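Local coordinates for signal recognition 54 kDa protein (Pyrococcus furiosus, PDB 3DM5) that belongs to the SRP54 family of signal recognition particle proteins, combining an N-terminal helical bundle, a P-loop NTPase-type domain and a helical C-terminal domain, at residues 11-16 with 32-37; 50-55 with 80-85. All blocks are in the same frame, centred on the assembly; numbering follows the deposited sequence.

Contact 1: residues 11-16 with 32-37; sequences ANTLKK and VRDIQR. With SO4 (sulfate ion), chain F.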
loop_
_atom_site.group_PDB
_atom_site.type_symbol
_atom_site.label_atom_id
_atom_site.label_comp_id
_atom_site.label_asym_id
_atom_site.label_seq_id
_atom_site.Cartn_x
_atom_site.Cartn_y
_atom_site.Cartn_z
ATOM N N ALA A 11 2.829 -12.075 13.404
ATOM C CA ALA A 11 4.181 -12.109 13.945
ATOM C C ALA A 11 4.602 -10.792 14.610
ATOM O O ALA A 11 5.343 -10.796 15.593
ATOM C CB ALA A 11 5.155 -12.484 12.847
ATOM N N ASN A 12 4.137 -9.666 14.074
ATOM C CA ASN A 12 4.550 -8.367 14.592
ATOM C C ASN A 12 3.961 -8.053 15.954
ATOM O O ASN A 12 4.576 -7.364 16.768
ATOM C CB ASN A 12 4.231 -7.251 13.600
ATOM C CG ASN A 12 5.184 -7.240 12.424
ATOM O OD1 ASN A 12 6.250 -7.865 12.461
ATOM N ND2 ASN A 12 4.804 -6.540 11.366
ATOM N N THR A 13 2.768 -8.565 16.209
ATOM C CA THR A 13 2.149 -8.357 17.501
ATOM C C THR A 13 2.940 -9.144 18.528
ATOM O O THR A 13 3.052 -8.726 19.668
ATOM C CB THR A 13 0.682 -8.803 17.503
ATOM O OG1 THR A 13 0.615 -10.235 17.584
ATOM C CG2 THR A 13 -0.014 -8.317 16.238
ATOM N N LEU A 14 3.503 -10.276 18.114
ATOM C CA LEU A 14 4.291 -11.113 19.016
ATOM C C LEU A 14 5.674 -10.508 19.252
ATOM O O LEU A 14 6.186 -10.557 20.372
ATOM C CB LEU A 14 4.395 -12.561 18.507
ATOM C CG LEU A 14 3.103 -13.382 18.580
ATOM C CD1 LEU A 14 3.397 -14.838 18.386
ATOM C CD2 LEU A 14 2.393 -13.160 19.911
ATOM N N LYS A 15 6.267 -9.942 18.200
ATOM C CA LYS A 15 7.520 -9.194 18.326
ATOM C C LYS A 15 7.335 -8.019 19.271
ATOM O O LYS A 15 8.175 -7.755 20.121
ATOM C CB LYS A 15 8.002 -8.677 16.971
ATOM C CG LYS A 15 8.576 -9.756 16.044
ATOM C CD LYS A 15 8.586 -9.265 14.600
ATOM C CE LYS A 15 8.699 -10.401 13.581
ATOM N NZ LYS A 15 10.053 -10.493 12.952
ATOM N N LYS A 16 6.223 -7.315 19.125
ATOM C CA LYS A 16 5.963 -6.172 19.973
ATOM C C LYS A 16 6.021 -6.614 21.413
ATOM O O LYS A 16 6.640 -5.959 22.247
ATOM C CB LYS A 16 4.600 -5.557 19.665
ATOM C CG LYS A 16 4.601 -4.567 18.506
ATOM C CD LYS A 16 3.328 -3.721 18.514
ATOM C CE LYS A 16 3.371 -2.645 17.438
ATOM N NZ LYS A 16 2.176 -1.749 17.506
ATOM N N VAL A 32 -4.586 -7.518 21.549
ATOM C CA VAL A 32 -5.876 -8.044 21.126
ATOM C C VAL A 32 -6.412 -7.258 19.928
ATOM O O VAL A 32 -6.928 -7.835 18.965
ATOM C CB VAL A 32 -6.901 -8.044 22.279
ATOM C CG1 VAL A 32 -8.326 -8.025 21.734
ATOM C CG2 VAL A 32 -6.664 -9.247 23.184
ATOM N N ARG A 33 -6.261 -5.941 19.975
ATOM C CA ARG A 33 -6.747 -5.107 18.892
ATOM C C ARG A 33 -5.889 -5.246 17.637
ATOM O O ARG A 33 -6.400 -5.203 16.517
ATOM C CB ARG A 33 -6.836 -3.657 19.349
ATOM C CG ARG A 33 -7.916 -3.442 20.393
ATOM C CD ARG A 33 -7.769 -2.106 21.082
ATOM N NE ARG A 33 -8.891 -1.828 21.976
ATOM C CZ ARG A 33 -8.833 -0.946 22.971
ATOM N NH1 ARG A 33 -7.702 -0.291 23.196
ATOM N NH2 ARG A 33 -9.891 -0.725 23.742
ATOM N N ASP A 34 -4.584 -5.417 17.817
ATOM C CA ASP A 34 -3.730 -5.704 16.675
ATOM C C ASP A 34 -4.185 -6.987 15.977
ATOM O O ASP A 34 -4.197 -7.049 14.755
ATOM C CB ASP A 34 -2.252 -5.786 17.071
ATOM C CG ASP A 34 -1.562 -4.420 17.062
ATOM O OD1 ASP A 34 -2.223 -3.411 16.719
ATOM O OD2 ASP A 34 -0.355 -4.360 17.394
ATOM N N ILE A 35 -4.587 -7.994 16.751
ATOM C CA ILE A 35 -5.021 -9.270 16.191
ATOM C C ILE A 35 -6.400 -9.191 15.535
ATOM O O ILE A 35 -6.621 -9.763 14.469
ATOM C CB ILE A 35 -5.016 -10.393 17.245
ATOM C CG1 ILE A 35 -3.616 -10.554 17.852
ATOM C CG2 ILE A 35 -5.487 -11.718 16.624
ATOM C CD1 ILE A 35 -3.602 -11.393 19.131
ATOM N N GLN A 36 -7.331 -8.489 16.163
ATOM C CA GLN A 36 -8.623 -8.261 15.531
ATOM C C GLN A 36 -8.431 -7.640 14.163
ATOM O O GLN A 36 -9.005 -8.101 13.188
ATOM C CB GLN A 36 -9.510 -7.377 16.400
ATOM C CG GLN A 36 -9.836 -8.022 17.744
ATOM C CD GLN A 36 -10.590 -7.104 18.656
ATOM O OE1 GLN A 36 -11.224 -7.553 19.619
ATOM N NE2 GLN A 36 -10.527 -5.803 18.371
ATOM N N ARG A 37 -7.603 -6.609 14.082
ATOM C CA ARG A 37 -7.381 -5.932 12.810
ATOM C C ARG A 37 -6.786 -6.853 11.754
ATOM O O ARG A 37 -7.221 -6.842 10.593
ATOM C CB ARG A 37 -6.534 -4.666 12.985
ATOM C CG ARG A 37 -7.369 -3.390 13.159
ATOM C CD ARG A 37 -6.518 -2.112 13.315
ATOM N NE ARG A 37 -6.338 -1.741 14.721
ATOM C CZ ARG A 37 -5.201 -1.874 15.404
ATOM N NH1 ARG A 37 -4.118 -2.365 14.809
ATOM N NH2 ARG A 37 -5.149 -1.507 16.685
HETATM S S SO4 F . -8.695 1.494 26.561
HETATM O O1 SO4 F . -7.456 1.293 25.806
HETATM O O2 SO4 F . -8.351 2.194 27.795
HETATM O O3 SO4 F . -9.653 2.289 25.805
HETATM O O4 SO4 F . -9.360 0.231 26.867
#
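Thr-13 lays its methyl group against the side-chain base of Asp-34, with CG2 of Thr-13 3.5 Å from CB of Asp-34. The two side chains pass each other in opposite directions, so the carbon flanks meet rather than the polar ends. A chi1 of 77° sets Thr-13 CG2 beside its own backbone N and turns OG1 back to its own helix, where it hydrogen-bonds the carbonyl of Leu-10. One turn on, the extended chain of Lys-16 crosses Asp-34 at about a right angle. Its NZ stands 3.6 Å from OD2 of Asp-34, a long salt bridge; the stronger ionic partner of NZ is Glu-30, from the same helix as Asp-34.

These residues join helices 5-19 and 25-41, successive members of the antiparallel four-helix bundle of the SRP54 N-terminal domain. The segment axes approach to 9.7 Å at 170°, with Thr-13 and Asp-34 opposite each other in register. On the inner side of this pair, Ile-35 brings CG1 to 4.3 Å from OG1 of Thr-13.

The other oxygen of Asp-34 is used within its own helix: Arg-37 NH1 donates to OD1 at 2.9 Å, meeting it on the anti side and 24° out of the carboxylate plane. The carboxylate is thus shared between a lysine across the interface and an arginine one turn along, which would be expected to favour its charged form. Farther round helix 25-41, Arg-33 faces a sulfate ion, probably from the crystallisation liquor, edge-on: NH1 makes a fairly straight 3.1 Å hydrogen bond to O1, and NH2 a weak one to O4.

Contact 2: residues 50-55 with 80-85; sequences LQLTRE and YEELTK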
loop_
_atom_site.group_PDB
_atom_site.type_symbol
_atom_site.label_atom_id
_atom_site.label_comp_id
_atom_site.label_asym_id
_atom_site.label_seq_id
_atom_site.Cartn_x
_atom_site.Cartn_y
_atom_site.Cartn_z
ATOM N N LEU A 50 -14.092 -11.998 17.503
ATOM C CA LEU A 50 -14.449 -11.552 18.842
ATOM C C LEU A 50 -14.216 -12.649 19.860
ATOM O O LEU A 50 -13.611 -12.427 20.906
ATOM C CB LEU A 50 -15.913 -11.138 18.897
ATOM C CG LEU A 50 -16.149 -9.643 18.896
ATOM C CD1 LEU A 50 -17.614 -9.397 19.115
ATOM C CD2 LEU A 50 -15.312 -9.021 20.005
ATOM N N GLN A 51 -14.715 -13.836 19.540
ATOM C CA GLN A 51 -14.690 -14.952 20.463
ATOM C C GLN A 51 -13.252 -15.352 20.759
ATOM O O GLN A 51 -12.872 -15.580 21.908
ATOM C CB GLN A 51 -15.508 -16.098 19.868
ATOM C CG GLN A 51 -15.079 -17.507 20.242
ATOM C CD GLN A 51 -15.608 -18.539 19.241
ATOM O OE1 GLN A 51 -16.823 -18.659 19.039
ATOM N NE2 GLN A 51 -14.695 -19.273 18.602
ATOM N N LEU A 52 -12.444 -15.408 19.717
ATOM C CA LEU A 52 -11.044 -15.740 19.879
ATOM C C LEU A 52 -10.274 -14.684 20.666
ATOM O O LEU A 52 -9.477 -15.016 21.538
ATOM C CB LEU A 52 -10.388 -15.929 18.515
ATOM C CG LEU A 52 -8.882 -16.171 18.539
ATOM C CD1 LEU A 52 -8.619 -17.561 19.065
ATOM C CD2 LEU A 52 -8.267 -15.966 17.143
ATOM N N THR A 53 -10.478 -13.412 20.351
ATOM C CA THR A 53 -9.674 -12.391 21.014
ATOM C C THR A 53 -10.155 -12.089 22.436
ATOM O O THR A 53 -9.422 -11.501 23.230
ATOM C CB THR A 53 -9.509 -11.107 20.164
ATOM O OG1 THR A 53 -10.786 -10.480 19.936
ATOM C CG2 THR A 53 -8.822 -11.451 18.837
ATOM N N ARG A 54 -11.371 -12.523 22.758
ATOM C CA ARG A 54 -11.879 -12.399 24.118
ATOM C C ARG A 54 -11.283 -13.491 24.985
ATOM O O ARG A 54 -11.043 -13.290 26.173
ATOM C CB ARG A 54 -13.405 -12.464 24.157
ATOM C CG ARG A 54 -14.088 -11.149 23.786
ATOM C CD ARG A 54 -15.603 -11.275 23.869
ATOM N NE ARG A 54 -16.281 -10.166 23.203
ATOM C CZ ARG A 54 -16.546 -8.996 23.776
ATOM N NH1 ARG A 54 -16.186 -8.776 25.033
ATOM N NH2 ARG A 54 -17.170 -8.043 23.095
ATOM N N GLU A 55 -11.038 -14.647 24.385
ATOM C CA GLU A 55 -10.382 -15.740 25.091
ATOM C C GLU A 55 -8.907 -15.409 25.322
ATOM O O GLU A 55 -8.353 -15.661 26.399
ATOM C CB GLU A 55 -10.518 -17.044 24.303
ATOM C CG GLU A 55 -9.660 -18.182 24.827
ATOM C CD GLU A 55 -10.101 -18.692 26.197
ATOM O OE1 GLU A 55 -9.426 -19.599 26.740
ATOM O OE2 GLU A 55 -11.120 -18.191 26.730
ATOM N N TYR A 80 -0.163 -18.398 20.565
ATOM C CA TYR A 80 0.157 -19.500 19.666
ATOM C C TYR A 80 -0.856 -20.614 19.793
ATOM O O TYR A 80 -1.238 -21.235 18.802
ATOM C CB TYR A 80 1.527 -20.057 19.980
ATOM C CG TYR A 80 1.817 -21.382 19.326
ATOM C CD1 TYR A 80 2.014 -22.532 20.080
ATOM C CD2 TYR A 80 1.926 -21.483 17.958
ATOM C CE1 TYR A 80 2.314 -23.748 19.471
ATOM C CE2 TYR A 80 2.223 -22.694 17.344
ATOM C CZ TYR A 80 2.414 -23.821 18.101
ATOM O OH TYR A 80 2.695 -25.016 17.466
ATOM N N GLU A 81 -1.283 -20.852 21.028
ATOM C CA GLU A 81 -2.138 -21.977 21.373
ATOM C C GLU A 81 -3.586 -21.718 20.976
ATOM O O GLU A 81 -4.275 -22.599 20.452
ATOM C CB GLU A 81 -2.006 -22.275 22.870
ATOM C CG GLU A 81 -3.115 -23.117 23.474
ATOM C CD GLU A 81 -2.920 -23.326 24.969
ATOM O OE1 GLU A 81 -3.757 -24.033 25.581
ATOM O OE2 GLU A 81 -1.930 -22.780 25.524
ATOM N N GLU A 82 -4.039 -20.497 21.217
ATOM C CA GLU A 82 -5.365 -20.086 20.788
ATOM C C GLU A 82 -5.529 -20.118 19.258
ATOM O O GLU A 82 -6.525 -20.654 18.749
ATOM C CB GLU A 82 -5.713 -18.715 21.366
ATOM C CG GLU A 82 -6.029 -18.776 22.839
ATOM C CD GLU A 82 -7.035 -19.871 23.166
ATOM O OE1 GLU A 82 -8.041 -20.016 22.428
ATOM O OE2 GLU A 82 -6.815 -20.585 24.167
ATOM N N LEU A 83 -4.556 -19.556 18.539
ATOM C CA LEU A 83 -4.569 -19.547 17.086
ATOM C C LEU A 83 -4.543 -20.964 16.529
ATOM O O LEU A 83 -5.215 -21.257 15.553
ATOM C CB LEU A 83 -3.393 -18.728 16.512
ATOM C CG LEU A 83 -3.623 -17.219 16.352
ATOM C CD1 LEU A 83 -2.406 -16.513 15.751
ATOM C CD2 LEU A 83 -4.860 -16.955 15.500
ATOM N N THR A 84 -3.775 -21.851 17.152
ATOM C CA THR A 84 -3.732 -23.236 16.692
ATOM C C THR A 84 -5.082 -23.941 16.794
ATOM O O THR A 84 -5.446 -24.681 15.879
ATOM C CB THR A 84 -2.628 -24.081 17.370
ATOM O OG1 THR A 84 -1.349 -23.536 17.046
ATOM C CG2 THR A 84 -2.662 -25.526 16.834
ATOM N N LYS A 85 -5.817 -23.712 17.883
ATOM C CA LYS A 85 -7.145 -24.337 18.044
ATOM C C LYS A 85 -8.128 -23.725 17.063
ATOM O O LYS A 85 -9.068 -24.378 16.613
ATOM C CB LYS A 85 -7.688 -24.189 19.468
ATOM C CG LYS A 85 -6.896 -24.950 20.521
ATOM C CD LYS A 85 -7.325 -24.570 21.929
ATOM C CE LYS A 85 -6.342 -25.118 22.962
ATOM N NZ LYS A 85 -6.616 -24.649 24.361
#
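With chi1 at 175°, Leu-52 holds CG anti to its backbone N and carries both methyls toward helix 71-86; the same first rotation in Glu-55 (chi1 170°) places its CG against the side chain of Glu-82, and the bend at chi2 then turns its carboxylate; Glu-82 is itself bent at chi2. The contact pairs the third and fourth helices of the N-terminal four-helix bundle, 46-62 and 71-86, whose segments run antiparallel at 154° with axes 10.4 Å apart. Leu-52 and Glu-82 mark the register, their CA atoms 7.2 Å from one another.

Glu-82 is buried, and its aliphatic base does apolar work: CD1 of Leu-52 lies 3.9 Å from CB of Glu-82 as the two side chains pass in opposite directions. The Glu-82 and Glu-55 side chains cross at about a right angle, OE1 of Glu-82 coming 3.4 Å from CG of Glu-55. The two acidic groups also come close, with OE1 of Glu-55 3.8 Å from OE2 of Glu-82 and their planes steeply inclined. A salt bridge from Arg-59 to Glu-82 OE2 probably offsets the like charges at this point; Arg-58 adds only a long, weak ion pair to Glu-55. Behind the glutamates, toward the bundle interior, Leu-52 also touches Leu-39 of helix 25-41, and the Leu-52 and Leu-83 side chains cross at about a right angle, meeting methyl to methyl, with CD2 of Leu-52 3.9 Å from CD2 of Leu-83.

In the fold
Contacts 1 and 2 lie in one four-helix bundle, their centres about 12 Å apart, and follow each other along the chain: the first pairs helices 5-19 and 25-41, the second helices 46-62 and 71-86. They meet directly where Gln-36 OE1 lies 3.0 Å from Thr-53 OG1, a probable hydrogen bond, and where Ile-35 CG2 packs 4.0 Å from Thr-53 CG2. Leu-14 packing on Val-79 joins the first and last helices, 5-19 and 71-86. The residues around GDP fall between 109 and 276, so neither contact supplies one. Contact 2 is tied to helix 286-293 by Tyr-80 OH, which hydrogen-bonds Pro-287 O.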